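Local structure of transcriptional regulator nlh2 (4G3V) at residues F46-I57 with F64-K73; L109-A118 with V129-S137. The protein probably controls sigma54-dependent transcription, its GAF domain acting as the regulatory module of the activator and captured here in an inactive state. All blocks are in the same frame, centred on the assembly; numbering follows the deposited sequence.

Contact 1: residues F46-I57 with F64-K73; sequences FIAIREGNTLRI and FLNKDVAFKK
The ring of F46 presents its edge to the face of F64: CD2 of F46 stands 3.6 Å above the F64 plane, over the ring centre, and the two planes meet at 63°, an edge-to-face (T-shaped) pair. CD1 of I57 covers one face of the F46 ring, displaced toward its rim. On F71 the fit differs, for the planes are nearly parallel but slid apart, and CZ of F46 meets CE1 of F71 at 3.8 Å with little overlap. F46 reaches both partners because its CG is wedged between backbone N and carbonyl carbon (chi1 67°). Were F46 an alanine, F64 and F71 would probably lose their common neighbour and a gap would be likely beneath CD1 of I57. Alongside, I57 and V69 point the same way, CD1 of I57 lying 3.9 Å from CB of V69.

Backbone bonds tie 55-57 to 69-71. L55 and F71 form the antiparallel hydrogen-bonded pair, with F71 N 2.9 Å from L55 O. F71 O is gripped twice, by L55 N in the carbonyl plane and by OG1 of T54, which comes from above that plane at 3.3 Å. The outer side is more loosely joined: R56 NH2 and D68 OD1 make a long salt bridge of 3.7 Å, their planar groups turned 62° apart. At the E51-T54 turn, R50 NH2 donates to OD1 of N53, while its NH1 bonds V126 O. Together these contacts illustrate a short edge strand closing one side of the antiparallel sheet of a GAF domain, with F71 of that strand joining F46 and F64 in an aromatic cluster.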
loop_
_atom_site.group_PDB
_atom_site.type_symbol
_atom_site.label_atom_id
_atom_site.label_comp_id
_atom_site.label_asym_id
_atom_site.label_seq_id
_atom_site.Cartn_x
_atom_site.Cartn_y
_atom_site.Cartn_z
ATOM N N PHE A 46 -17.868 1.038 -3.374
ATOM C CA PHE A 46 -17.844 2.282 -4.110
ATOM C C PHE A 46 -16.645 3.117 -3.706
ATOM O O PHE A 46 -16.063 2.910 -2.651
ATOM C CB PHE A 46 -19.168 3.062 -3.955
ATOM C CG PHE A 46 -19.437 3.589 -2.562
ATOM C CD1 PHE A 46 -18.800 4.727 -2.094
ATOM C CD2 PHE A 46 -20.363 2.964 -1.747
ATOM C CE1 PHE A 46 -19.062 5.219 -0.802
ATOM C CE2 PHE A 46 -20.643 3.443 -0.468
ATOM C CZ PHE A 46 -19.996 4.572 0.005
ATOM N N ILE A 47 -16.256 4.017 -4.602
ATOM C CA ILE A 47 -15.235 5.007 -4.336
ATOM C C ILE A 47 -15.932 6.346 -4.502
ATOM O O ILE A 47 -16.525 6.612 -5.548
ATOM C CB ILE A 47 -14.043 4.860 -5.300
ATOM C CG1 ILE A 47 -13.335 3.536 -5.028
ATOM C CG2 ILE A 47 -13.085 6.021 -5.158
ATOM C CD1 ILE A 47 -12.344 3.089 -6.105
ATOM N N ALA A 48 -15.917 7.152 -3.440
ATOM C CA ALA A 48 -16.535 8.472 -3.457
ATOM C C ALA A 48 -15.450 9.540 -3.425
ATOM O O ALA A 48 -14.422 9.384 -2.760
ATOM C CB ALA A 48 -17.457 8.637 -2.285
ATOM N N ILE A 49 -15.683 10.622 -4.158
ATOM C CA ILE A 49 -14.682 11.655 -4.308
ATOM C C ILE A 49 -15.219 12.997 -3.851
ATOM O O ILE A 49 -16.403 13.298 -4.021
ATOM C CB ILE A 49 -14.241 11.748 -5.772
ATOM C CG1 ILE A 49 -13.628 10.413 -6.184
ATOM C CG2 ILE A 49 -13.254 12.884 -5.956
ATOM C CD1 ILE A 49 -13.339 10.283 -7.668
ATOM N N ARG A 50 -14.326 13.798 -3.280
ATOM C CA ARG A 50 -14.672 15.114 -2.754
ATOM C C ARG A 50 -14.881 16.126 -3.866
ATOM O O ARG A 50 -14.002 16.341 -4.693
ATOM C CB ARG A 50 -13.557 15.605 -1.850
ATOM C CG ARG A 50 -13.871 16.864 -1.080
ATOM C CD ARG A 50 -12.796 17.043 -0.024
ATOM N NE ARG A 50 -13.102 18.060 0.970
ATOM C CZ ARG A 50 -12.522 18.117 2.168
ATOM N NH1 ARG A 50 -11.616 17.207 2.517
ATOM N NH2 ARG A 50 -12.847 19.072 3.029
ATOM N N GLU A 51 -16.053 16.742 -3.872
ATOM C CA GLU A 51 -16.337 17.852 -4.772
ATOM C C GLU A 51 -16.746 19.020 -3.897
ATOM O O GLU A 51 -17.829 19.012 -3.320
ATOM C CB GLU A 51 -17.459 17.485 -5.743
ATOM C CG GLU A 51 -17.167 16.241 -6.572
ATOM C CD GLU A 51 -18.342 15.821 -7.443
ATOM O OE1 GLU A 51 -19.399 16.488 -7.385
ATOM O OE2 GLU A 51 -18.208 14.819 -8.181
ATOM N N GLY A 52 -15.871 20.015 -3.789
ATOM C CA GLY A 52 -16.069 21.093 -2.841
ATOM C C GLY A 52 -15.892 20.562 -1.433
ATOM O O GLY A 52 -14.773 20.230 -1.021
ATOM N N ASN A 53 -16.994 20.464 -0.694
ATOM C CA ASN A 53 -16.956 19.891 0.648
ATOM C C ASN A 53 -17.954 18.741 0.796
ATOM O O ASN A 53 -18.454 18.481 1.883
ATOM C CB ASN A 53 -17.237 20.971 1.707
ATOM C CG ASN A 53 -16.559 20.676 3.040
ATOM O OD1 ASN A 53 -15.454 20.131 3.077
ATOM N ND2 ASN A 53 -17.225 21.024 4.139
ATOM N N THR A 54 -18.244 18.055 -0.307
ATOM C CA THR A 54 -19.172 16.930 -0.281
ATOM C C THR A 54 -18.571 15.761 -1.051
ATOM O O THR A 54 -17.868 15.968 -2.038
ATOM C CB THR A 54 -20.541 17.307 -0.903
ATOM O OG1 THR A 54 -21.435 16.191 -0.831
ATOM C CG2 THR A 54 -20.381 17.710 -2.353
ATOM N N LEU A 55 -18.842 14.540 -0.596
ATOM C CA LEU A 55 -18.396 13.347 -1.307
ATOM C C LEU A 55 -19.475 12.888 -2.273
ATOM O O LEU A 55 -20.647 12.810 -1.910
ATOM C CB LEU A 55 -18.125 12.188 -0.349
ATOM C CG LEU A 55 -16.883 12.184 0.532
ATOM C CD1 LEU A 55 -16.735 10.806 1.162
ATOM C CD2 LEU A 55 -15.642 12.557 -0.241
ATOM N N ARG A 56 -19.074 12.567 -3.494
ATOM C CA ARG A 56 -19.984 11.968 -4.456
ATOM C C ARG A 56 -19.418 10.659 -4.976
ATOM O O ARG A 56 -18.221 10.557 -5.225
ATOM C CB ARG A 56 -20.206 12.910 -5.631
ATOM C CG ARG A 56 -20.993 14.157 -5.278
ATOM C CD ARG A 56 -21.805 14.612 -6.468
ATOM N NE ARG A 56 -22.788 13.602 -6.857
ATOM C CZ ARG A 56 -23.186 13.371 -8.107
ATOM N NH1 ARG A 56 -22.687 14.071 -9.123
ATOM N NH2 ARG A 56 -24.088 12.427 -8.345
ATOM N N ILE A 57 -20.276 9.659 -5.145
ATOM C CA ILE A 57 -19.834 8.392 -5.700
ATOM C C ILE A 57 -19.314 8.611 -7.119
ATOM O O ILE A 57 -20.013 9.178 -7.975
ATOM C CB ILE A 57 -20.950 7.328 -5.677
ATOM C CG1 ILE A 57 -21.203 6.899 -4.229
ATOM C CG2 ILE A 57 -20.557 6.119 -6.523
ATOM C CD1 ILE A 57 -22.100 5.695 -4.070
ATOM N N PHE A 64 -24.413 -0.933 -5.713
ATOM C CA PHE A 64 -24.287 0.510 -5.904
ATOM C C PHE A 64 -24.264 0.949 -7.368
ATOM O O PHE A 64 -24.270 2.148 -7.663
ATOM C CB PHE A 64 -23.036 0.996 -5.196
ATOM C CG PHE A 64 -23.109 0.826 -3.719
ATOM C CD1 PHE A 64 -23.675 1.807 -2.932
ATOM C CD2 PHE A 64 -22.644 -0.328 -3.122
ATOM C CE1 PHE A 64 -23.764 1.651 -1.571
ATOM C CE2 PHE A 64 -22.726 -0.488 -1.757
ATOM C CZ PHE A 64 -23.288 0.501 -0.980
ATOM N N LEU A 65 -24.237 -0.007 -8.285
ATOM C CA LEU A 65 -24.236 0.343 -9.694
ATOM C C LEU A 65 -25.428 1.247 -10.009
ATOM O O LEU A 65 -26.548 0.982 -9.566
ATOM C CB LEU A 65 -24.304 -0.908 -10.555
ATOM C CG LEU A 65 -24.023 -0.659 -12.038
ATOM C CD1 LEU A 65 -22.567 -0.257 -12.241
ATOM C CD2 LEU A 65 -24.354 -1.897 -12.837
ATOM N N ASN A 66 -25.173 2.316 -10.761
ATOM C CA ASN A 66 -26.225 3.234 -11.210
ATOM C C ASN A 66 -26.997 3.872 -10.063
ATOM O O ASN A 66 -28.216 4.032 -10.135
ATOM C CB ASN A 66 -27.202 2.522 -12.157
ATOM C CG ASN A 66 -26.549 2.101 -13.461
ATOM O OD1 ASN A 66 -25.726 2.828 -14.020
ATOM N ND2 ASN A 66 -26.904 0.919 -13.944
ATOM N N LYS A 67 -26.283 4.239 -9.008
ATOM C CA LYS A 67 -26.892 4.952 -7.887
ATOM C C LYS A 67 -26.115 6.232 -7.574
ATOM O O LYS A 67 -24.890 6.206 -7.427
ATOM C CB LYS A 67 -26.979 4.042 -6.657
ATOM C CG LYS A 67 -27.897 2.840 -6.870
ATOM C CD LYS A 67 -28.202 2.110 -5.574
ATOM C CE LYS A 67 -29.311 1.079 -5.760
ATOM N NZ LYS A 67 -28.966 0.013 -6.742
ATOM N N ASP A 68 -26.839 7.348 -7.495
ATOM C CA ASP A 68 -26.245 8.653 -7.231
ATOM C C ASP A 68 -26.402 9.000 -5.759
ATOM O O ASP A 68 -27.520 9.170 -5.270
ATOM C CB ASP A 68 -26.913 9.729 -8.091
ATOM C CG ASP A 68 -26.579 9.587 -9.567
ATOM O OD1 ASP A 68 -25.406 9.285 -9.886
ATOM O OD2 ASP A 68 -27.490 9.772 -10.407
ATOM N N VAL A 69 -25.281 9.106 -5.054
ATOM C CA VAL A 69 -25.316 9.287 -3.608
ATOM C C VAL A 69 -24.271 10.288 -3.148
ATOM O O VAL A 69 -23.114 10.209 -3.560
ATOM C CB VAL A 69 -25.032 7.967 -2.887
ATOM C CG1 VAL A 69 -25.316 8.108 -1.410
ATOM C CG2 VAL A 69 -25.859 6.851 -3.491
ATOM N N ALA A 70 -24.675 11.213 -2.280
ATOM C CA ALA A 70 -23.758 12.211 -1.749
ATOM C C ALA A 70 -23.665 12.108 -0.225
ATOM O O ALA A 70 -24.660 11.845 0.442
ATOM C CB ALA A 70 -24.207 13.603 -2.161
ATOM N N PHE A 71 -22.462 12.306 0.309
ATOM C CA PHE A 71 -22.226 12.279 1.754
ATOM C C PHE A 71 -21.632 13.592 2.231
ATOM O O PHE A 71 -20.708 14.123 1.618
ATOM C CB PHE A 71 -21.227 11.180 2.118
ATOM C CG PHE A 71 -21.700 9.785 1.816
ATOM C CD1 PHE A 71 -21.444 9.206 0.590
ATOM C CD2 PHE A 71 -22.367 9.041 2.776
ATOM C CE1 PHE A 71 -21.858 7.915 0.317
ATOM C CE2 PHE A 71 -22.782 7.743 2.505
ATOM C CZ PHE A 71 -22.527 7.185 1.276
ATOM N N LYS A 72 -22.136 14.097 3.348
ATOM C CA LYS A 72 -21.576 15.287 3.968
ATOM C C LYS A 72 -20.659 14.862 5.103
ATOM O O LYS A 72 -20.803 13.762 5.633
ATOM C CB LYS A 72 -22.700 16.154 4.530
ATOM C CG LYS A 72 -23.763 16.491 3.504
ATOM C CD LYS A 72 -23.211 17.382 2.410
ATOM C CE LYS A 72 -23.079 18.822 2.885
ATOM N NZ LYS A 72 -22.537 19.704 1.818
ATOM N N LYS A 73 -19.731 15.734 5.492
ATOM C CA LYS A 73 -18.900 15.455 6.651
ATOM C C LYS A 73 -19.787 15.082 7.830
ATOM O O LYS A 73 -20.774 15.771 8.134
ATOM C CB LYS A 73 -18.022 16.651 7.008
ATOM C CG LYS A 73 -16.855 16.850 6.069
ATOM C CD LYS A 73 -15.833 17.813 6.659
ATOM C CE LYS A 73 -14.655 18.027 5.719
ATOM N NZ LYS A 73 -13.659 18.964 6.305
HETATM O O HOH W 1 -23.043 10.348 -6.495
#

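Contact 2: residues L109-A118 with V129-S137; sequences LTEKHALIAA and VITIFKEFS
E135 lays its CG over the centre of the H113 ring, 3.6 Å from the centroid and 9° off the normal, a CH-pi contact; L109 CD2 covers the opposite face nearer the rim. The ring is also held from T110, whose backbone N donates to ND1 at 3.0 Å, tilted from the ring plane. Beyond CG the E135 chain is extended and carries OE2 to T110 OG1, which donates to it at 2.7 Å on the anti side of the carboxylate. The same OG1 accepts from K112 N in an ST turn, so one hydroxyl links the turn to the neighbouring strand.

Deeper in, packing is dense. L115 and F133 lie side by side, CD1 of the leucine 3.6 Å from CZ of the phenylalanine, and L109 CD1 approaches the same ring at CD2. L115 also brings CD2 to 3.9 Å from T131 CG2, its CG swung away from the backbone N (chi1 -174°). Strands 113-122 and 125-135 form an antiparallel hairpin within the GAF sheet, and paired amides and carbonyls bind A114 to K134, I116 to I132 and A118 to I130. Helix 76-84 covers L115 and A117 on one face; on the other, L142 of helix 139-162 meets A114 and I116.

Toward the solvent the fit slackens. K112 O still accepts from F136 N, but at a longer 3.2 Å, and K112 NZ comes no nearer than 3.7 Å to OG of the poorly ordered S137. F136 turns inward instead, its CD2 against A114 CB and its ring edge-to-face with F145.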
loop_
_atom_site.group_PDB
_atom_site.type_symbol
_atom_site.label_atom_id
_atom_site.label_comp_id
_atom_site.label_asym_id
_atom_site.label_seq_id
_atom_site.Cartn_x
_atom_site.Cartn_y
_atom_site.Cartn_z
ATOM N N LEU A 109 -28.224 -6.794 2.639
ATOM C CA LEU A 109 -27.148 -7.358 3.449
ATOM C C LEU A 109 -27.668 -8.429 4.402
ATOM O O LEU A 109 -28.828 -8.386 4.821
ATOM C CB LEU A 109 -26.485 -6.259 4.279
ATOM C CG LEU A 109 -25.885 -5.076 3.527
ATOM C CD1 LEU A 109 -25.205 -4.115 4.500
ATOM C CD2 LEU A 109 -24.904 -5.568 2.480
ATOM N N THR A 110 -26.806 -9.391 4.732
ATOM C CA THR A 110 -27.059 -10.335 5.819
ATOM C C THR A 110 -26.472 -9.771 7.100
ATOM O O THR A 110 -25.849 -8.713 7.088
ATOM C CB THR A 110 -26.380 -11.690 5.576
ATOM O OG1 THR A 110 -24.972 -11.567 5.813
ATOM C CG2 THR A 110 -26.625 -12.178 4.150
ATOM N N GLU A 111 -26.647 -10.486 8.204
ATOM C CA GLU A 111 -26.107 -10.035 9.477
ATOM C C GLU A 111 -24.587 -10.208 9.539
ATOM O O GLU A 111 -23.926 -9.641 10.409
ATOM C CB GLU A 111 -26.765 -10.788 10.635
ATOM C CG GLU A 111 -26.328 -10.291 12.007
ATOM C CD GLU A 111 -27.142 -10.890 13.132
ATOM O OE1 GLU A 111 -28.332 -11.213 12.905
ATOM O OE2 GLU A 111 -26.588 -11.040 14.245
ATOM N N LYS A 112 -24.031 -10.976 8.606
ATOM C CA LYS A 112 -22.591 -11.228 8.599
ATOM C C LYS A 112 -21.813 -10.144 7.853
ATOM O O LYS A 112 -20.592 -10.040 7.998
ATOM C CB LYS A 112 -22.295 -12.602 7.999
ATOM C CG LYS A 112 -23.023 -13.729 8.719
ATOM C CD LYS A 112 -22.174 -14.988 8.801
ATOM C CE LYS A 112 -21.979 -15.634 7.440
ATOM N NZ LYS A 112 -21.430 -17.024 7.566
ATOM N N HIS A 113 -22.508 -9.329 7.063
ATOM C CA HIS A 113 -21.824 -8.278 6.305
ATOM C C HIS A 113 -21.209 -7.237 7.220
ATOM O O HIS A 113 -21.864 -6.738 8.137
ATOM C CB HIS A 113 -22.775 -7.571 5.340
ATOM C CG HIS A 113 -22.930 -8.270 4.028
ATOM N ND1 HIS A 113 -23.957 -9.152 3.778
ATOM C CD2 HIS A 113 -22.181 -8.233 2.903
ATOM C CE1 HIS A 113 -23.838 -9.625 2.550
ATOM N NE2 HIS A 113 -22.767 -9.082 1.996
ATOM N N ALA A 114 -19.948 -6.909 6.959
ATOM C CA ALA A 114 -19.308 -5.764 7.589
ATOM C C ALA A 114 -19.139 -4.645 6.568
ATOM O O ALA A 114 -19.135 -4.877 5.356
ATOM C CB ALA A 114 -17.968 -6.150 8.161
ATOM N N LEU A 115 -18.992 -3.427 7.076
ATOM C CA LEU A 115 -18.672 -2.276 6.256
ATOM C C LEU A 115 -17.263 -1.827 6.630
ATOM O O LEU A 115 -16.964 -1.639 7.809
ATOM C CB LEU A 115 -19.686 -1.156 6.510
ATOM C CG LEU A 115 -19.609 0.104 5.647
ATOM C CD1 LEU A 115 -20.859 0.957 5.798
ATOM C CD2 LEU A 115 -18.396 0.924 5.987
ATOM N N ILE A 116 -16.390 -1.686 5.643
ATOM C CA ILE A 116 -15.080 -1.083 5.894
ATOM C C ILE A 116 -14.939 0.133 4.994
ATOM O O ILE A 116 -15.101 0.033 3.782
ATOM C CB ILE A 116 -13.924 -2.047 5.602
ATOM C CG1 ILE A 116 -14.016 -3.274 6.503
ATOM C CG2 ILE A 116 -12.568 -1.339 5.784
ATOM C CD1 ILE A 116 -13.003 -4.344 6.172
ATOM N N ALA A 117 -14.641 1.275 5.596
ATOM C CA ALA A 117 -14.498 2.512 4.858
ATOM C C ALA A 117 -13.155 3.127 5.218
ATOM O O ALA A 117 -12.830 3.283 6.407
ATOM C CB ALA A 117 -15.646 3.459 5.177
ATOM N N ALA A 118 -12.369 3.452 4.196
ATOM C CA ALA A 118 -11.031 3.992 4.404
ATOM C C ALA A 118 -10.857 5.274 3.608
ATOM O O ALA A 118 -11.340 5.394 2.463
ATOM C CB ALA A 118 -9.976 2.987 3.993
ATOM N N VAL A 129 -13.241 8.568 -0.250
ATOM C CA VAL A 129 -13.359 7.404 0.632
ATOM C C VAL A 129 -13.637 6.184 -0.224
ATOM O O VAL A 129 -14.381 6.278 -1.204
ATOM C CB VAL A 129 -14.529 7.578 1.639
ATOM C CG1 VAL A 129 -14.774 6.284 2.434
ATOM C CG2 VAL A 129 -14.273 8.789 2.559
ATOM N N ILE A 130 -13.017 5.052 0.109
ATOM C CA ILE A 130 -13.421 3.790 -0.505
ATOM C C ILE A 130 -14.153 2.998 0.558
ATOM O O ILE A 130 -13.665 2.855 1.683
ATOM C CB ILE A 130 -12.239 2.996 -1.084
ATOM C CG1 ILE A 130 -12.702 1.615 -1.552
ATOM C CG2 ILE A 130 -11.102 2.870 -0.084
ATOM C CD1 ILE A 130 -11.630 0.827 -2.319
ATOM N N THR A 131 -15.342 2.517 0.196
ATOM C CA THR A 131 -16.212 1.791 1.106
ATOM C C THR A 131 -16.561 0.436 0.503
ATOM O O THR A 131 -16.965 0.348 -0.668
ATOM C CB THR A 131 -17.494 2.572 1.358
ATOM O OG1 THR A 131 -17.169 3.807 2.016
ATOM C CG2 THR A 131 -18.488 1.766 2.203
ATOM N N ILE A 132 -16.413 -0.612 1.297
ATOM C CA ILE A 132 -16.726 -1.956 0.829
ATOM C C ILE A 132 -17.621 -2.681 1.823
ATOM O O ILE A 132 -17.606 -2.394 3.015
ATOM C CB ILE A 132 -15.446 -2.801 0.570
ATOM C CG1 ILE A 132 -14.749 -3.192 1.866
ATOM C CG2 ILE A 132 -14.459 -2.040 -0.302
ATOM C CD1 ILE A 132 -15.086 -4.564 2.359
ATOM N N PHE A 133 -18.403 -3.625 1.316
ATOM C CA PHE A 133 -19.233 -4.471 2.149
ATOM C C PHE A 133 -18.832 -5.923 1.885
ATOM O O PHE A 133 -18.696 -6.340 0.727
ATOM C CB PHE A 133 -20.698 -4.276 1.786
ATOM C CG PHE A 133 -21.241 -2.926 2.149
ATOM C CD1 PHE A 133 -21.064 -1.849 1.307
ATOM C CD2 PHE A 133 -21.939 -2.741 3.336
ATOM C CE1 PHE A 133 -21.563 -0.606 1.634
ATOM C CE2 PHE A 133 -22.436 -1.508 3.671
ATOM C CZ PHE A 133 -22.250 -0.431 2.813
ATOM N N LYS A 134 -18.625 -6.693 2.941
ATOM C CA LYS A 134 -18.207 -8.068 2.778
ATOM C C LYS A 134 -18.540 -8.888 4.021
ATOM O O LYS A 134 -18.436 -8.393 5.136
ATOM C CB LYS A 134 -16.705 -8.113 2.515
ATOM C CG LYS A 134 -16.141 -9.525 2.393
ATOM C CD LYS A 134 -14.661 -9.474 2.041
ATOM C CE LYS A 134 -14.004 -10.831 2.189
ATOM N NZ LYS A 134 -14.546 -11.805 1.206
ATOM N N GLU A 135 -18.942 -10.137 3.818
ATOM C CA GLU A 135 -19.250 -11.037 4.926
ATOM C C GLU A 135 -17.994 -11.579 5.608
ATOM O O GLU A 135 -17.031 -11.958 4.950
ATOM C CB GLU A 135 -20.074 -12.231 4.432
ATOM C CG GLU A 135 -21.488 -11.904 4.002
ATOM C CD GLU A 135 -22.318 -13.164 3.840
ATOM O OE1 GLU A 135 -21.742 -14.202 3.452
ATOM O OE2 GLU A 135 -23.535 -13.128 4.116
ATOM N N PHE A 136 -18.043 -11.649 6.932
ATOM C CA PHE A 136 -16.974 -12.223 7.736
ATOM C C PHE A 136 -17.598 -13.095 8.811
ATOM O O PHE A 136 -18.720 -12.833 9.256
ATOM C CB PHE A 136 -16.155 -11.134 8.410
ATOM C CG PHE A 136 -15.379 -10.288 7.455
ATOM C CD1 PHE A 136 -14.108 -10.661 7.061
ATOM C CD2 PHE A 136 -15.926 -9.129 6.942
ATOM C CE1 PHE A 136 -13.391 -9.890 6.175
ATOM C CE2 PHE A 136 -15.211 -8.340 6.054
ATOM C CZ PHE A 136 -13.942 -8.722 5.671
ATOM N N SER A 137 -16.855 -14.109 9.242
ATOM C CA SER A 137 -17.340 -15.056 10.238
ATOM C C SER A 137 -16.691 -14.869 11.613
ATOM O O SER A 137 -16.957 -15.642 12.531
ATOM C CB SER A 137 -17.109 -16.483 9.744
ATOM O OG SER A 137 -17.832 -16.716 8.546
#

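Overall arrangement
Contacts 1 and 2, with centres about 17 Å apart, show how a single antiparallel sheet can integrate two local pairings. They follow one another along the chain, contact 1 closing before contact 2 opens. Strand 44-51 lies next to strand 125-135, and the seam between them probably carries backbone hydrogen bonds from F46 N to T131 O and from A48 N to V129 O. Side chains of the two contacts also meet, F64 against F133 and L55 against V129, so the aromatic cluster of one contact continues into the other. Helix 76-84 touches both. For the regulatory GAF domain this is consistent with one core reaching from strand 70-72 to the hairpin of strands 113-122 and 125-135.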